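PDB 5HOS: cellulase from Xanthomonas axonopodis pv. citri, which probably hydrolyses internal beta-1,4-glucosidic bonds of cellulose and related beta-glucans, as an endoglucanase of glycosyl hydrolase family 5. Local coordinates for residues 229-234 with 314-319. Sequence-based numbering, arbitrary orientation.
Sequences HQYLDA and YPFNVQ
At the C-terminal mouth of the (beta/alpha)8 barrel, where family 5 glycosidases hold their active site, Tyr231 at the end of strand 224-231 meets Phe316 from the loop that follows strand 298-306. The contact is entirely aromatic and small, burying 80 Å² in all. Phe316 leads with one ring corner: its CE2 lies 4.0 Å from both CD1 and CE1 of Tyr231, so that CE2 sits against the CD1-CE1 bond of the tyrosine. The planes are inclined by only 28°, but with the ring centroids 5.8 Å apart they are slid too far past each other for a true offset stack. With CG anti to its carbonyl carbon (chi1 -67°), Tyr231 turns the CD1/CE1 flank of its ring to Phe316, while its OH extends beyond the contact to a hydrogen bond with Glu271 on strand 267-273. Phe316 sits in a type I turn running from Tyr314 to Asn317, and Pro315 CG lies 4.2 Å above the centre of its ring. The backbone O of Phe316 accepts a hydrogen bond from Trp303. His229 is hydrogen-bonded through ND1 to Glu159; Glu159, just after the fourth barrel strand, and Glu271, on the seventh, match in position the acid/base and nucleophile of family 5 enzymes and probably play those parts. With no hydrogen bond between the segments, the contact relies on dispersion and hydrophobic burial, placing an apolar ring beside a tyrosine whose hydroxyl is tied to the probable nucleophile.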
loop_
_atom_site.group_PDB
_atom_site.type_symbol
_atom_site.label_atom_id
_atom_site.label_comp_id
_atom_site.label_asym_id
_atom_site.label_seq_id
_atom_site.Cartn_x
_atom_site.Cartn_y
_atom_site.Cartn_z
ATOM N N HIS A 229 -4.629 -4.972 -4.160
ATOM C CA HIS A 229 -5.581 -4.646 -3.110
ATOM C C HIS A 229 -6.774 -5.586 -3.234
ATOM O O HIS A 229 -7.098 -6.035 -4.332
ATOM C CB HIS A 229 -6.045 -3.197 -3.247
ATOM C CG HIS A 229 -4.961 -2.186 -3.025
ATOM N ND1 HIS A 229 -5.216 -0.836 -2.989
ATOM C CD2 HIS A 229 -3.623 -2.316 -2.858
ATOM C CE1 HIS A 229 -4.089 -0.179 -2.791
ATOM N NE2 HIS A 229 -3.106 -1.056 -2.705
ATOM N N GLN A 230 -7.427 -5.895 -2.117
ATOM C CA GLN A 230 -8.587 -6.789 -2.169
ATOM C C GLN A 230 -9.539 -6.560 -1.023
ATOM O O GLN A 230 -9.151 -6.688 0.141
ATOM C CB GLN A 230 -8.163 -8.268 -2.184
ATOM C CG GLN A 230 -9.298 -9.218 -2.565
ATOM C CD GLN A 230 -9.880 -8.891 -3.927
ATOM O OE1 GLN A 230 -9.185 -8.980 -4.933
ATOM N NE2 GLN A 230 -11.149 -8.486 -3.966
ATOM N N TYR A 231 -10.779 -6.218 -1.369
ATOM C CA TYR A 231 -11.870 -6.132 -0.413
ATOM C C TYR A 231 -12.893 -7.243 -0.668
ATOM O O TYR A 231 -12.933 -7.844 -1.756
ATOM C CB TYR A 231 -12.472 -4.734 -0.443
ATOM C CG TYR A 231 -11.479 -3.703 0.074
ATOM C CD1 TYR A 231 -11.367 -3.434 1.445
ATOM C CD2 TYR A 231 -10.614 -3.033 -0.795
ATOM C CE1 TYR A 231 -10.447 -2.508 1.922
ATOM C CE2 TYR A 231 -9.688 -2.102 -0.320
ATOM C CZ TYR A 231 -9.610 -1.843 1.040
ATOM O OH TYR A 231 -8.691 -0.927 1.522
ATOM N N LEU A 232 -13.675 -7.549 0.364
ATOM C CA LEU A 232 -14.499 -8.760 0.394
ATOM C C LEU A 232 -15.999 -8.489 0.337
ATOM O O LEU A 232 -16.800 -9.416 0.476
ATOM C CB LEU A 232 -14.154 -9.591 1.634
ATOM C CG LEU A 232 -12.695 -10.044 1.805
ATOM C CD1 LEU A 232 -12.631 -11.225 2.764
ATOM C CD2 LEU A 232 -12.030 -10.429 0.499
ATOM N N ASP A 233 -16.375 -7.237 0.100
ATOM C CA ASP A 233 -17.784 -6.871 -0.031
ATOM C C ASP A 233 -18.247 -7.102 -1.490
ATOM O O ASP A 233 -17.482 -7.605 -2.322
ATOM C CB ASP A 233 -18.025 -5.443 0.479
ATOM C CG ASP A 233 -17.292 -4.383 -0.326
ATOM O OD1 ASP A 233 -16.245 -4.695 -0.946
ATOM O OD2 ASP A 233 -17.753 -3.221 -0.312
ATOM N N ALA A 234 -19.494 -6.755 -1.783
ATOM C CA ALA A 234 -20.168 -7.181 -3.025
ATOM C C ALA A 234 -19.361 -6.919 -4.305
ATOM O O ALA A 234 -19.213 -7.824 -5.137
ATOM C CB ALA A 234 -21.538 -6.526 -3.120
ATOM N N TYR A 314 -16.517 3.606 11.146
ATOM C CA TYR A 314 -15.689 3.014 10.095
ATOM C C TYR A 314 -15.453 1.514 10.357
ATOM O O TYR A 314 -14.786 1.159 11.333
ATOM C CB TYR A 314 -14.356 3.745 9.924
ATOM C CG TYR A 314 -13.669 3.337 8.648
ATOM C CD1 TYR A 314 -14.274 3.571 7.411
ATOM C CD2 TYR A 314 -12.429 2.696 8.666
ATOM C CE1 TYR A 314 -13.665 3.178 6.228
ATOM C CE2 TYR A 314 -11.804 2.308 7.490
ATOM C CZ TYR A 314 -12.425 2.547 6.274
ATOM O OH TYR A 314 -11.811 2.158 5.110
ATOM N N PRO A 315 -15.994 0.635 9.477
ATOM C CA PRO A 315 -16.011 -0.804 9.795
ATOM C C PRO A 315 -14.656 -1.504 9.839
ATOM O O PRO A 315 -14.545 -2.553 10.482
ATOM C CB PRO A 315 -16.884 -1.402 8.686
ATOM C CG PRO A 315 -16.753 -0.464 7.542
ATOM C CD PRO A 315 -16.580 0.904 8.145
ATOM N N PHE A 316 -13.645 -0.942 9.177
ATOM C CA PHE A 316 -12.325 -1.585 9.115
ATOM C C PHE A 316 -11.320 -1.017 10.107
ATOM O O PHE A 316 -10.158 -1.430 10.104
ATOM C CB PHE A 316 -11.733 -1.475 7.702
ATOM C CG PHE A 316 -12.653 -1.928 6.598
ATOM C CD1 PHE A 316 -13.449 -3.058 6.738
ATOM C CD2 PHE A 316 -12.689 -1.238 5.392
ATOM C CE1 PHE A 316 -14.280 -3.478 5.711
ATOM C CE2 PHE A 316 -13.512 -1.659 4.356
ATOM C CZ PHE A 316 -14.313 -2.779 4.514
ATOM N N ASN A 317 -11.747 -0.088 10.959
ATOM C CA ASN A 317 -10.820 0.608 11.853
ATOM C C ASN A 317 -10.286 -0.309 12.946
ATOM O O ASN A 317 -11.058 -0.824 13.752
ATOM C CB ASN A 317 -11.490 1.832 12.487
ATOM C CG ASN A 317 -10.520 2.673 13.304
ATOM O OD1 ASN A 317 -9.291 2.585 13.142
ATOM N ND2 ASN A 317 -11.064 3.488 14.198
ATOM N N VAL A 318 -8.964 -0.499 12.985
ATOM C CA VAL A 318 -8.339 -1.305 14.050
ATOM C C VAL A 318 -7.487 -0.446 14.990
ATOM O O VAL A 318 -6.684 -0.968 15.756
ATOM C CB VAL A 318 -7.562 -2.531 13.512
ATOM C CG1 VAL A 318 -8.532 -3.540 12.920
ATOM C CG2 VAL A 318 -6.497 -2.144 12.494
ATOM N N GLN A 319 -7.687 0.869 14.946
ATOM C CA GLN A 319 -7.123 1.777 15.952
ATOM C C GLN A 319 -7.738 1.406 17.303
ATOM O O GLN A 319 -8.965 1.283 17.391
ATOM C CB GLN A 319 -7.487 3.234 15.633
ATOM C CG GLN A 319 -6.808 4.277 16.510
ATOM C CD GLN A 319 -5.348 4.482 16.155
ATOM O OE1 GLN A 319 -4.809 3.814 15.273
ATOM N NE2 GLN A 319 -4.702 5.420 16.831
#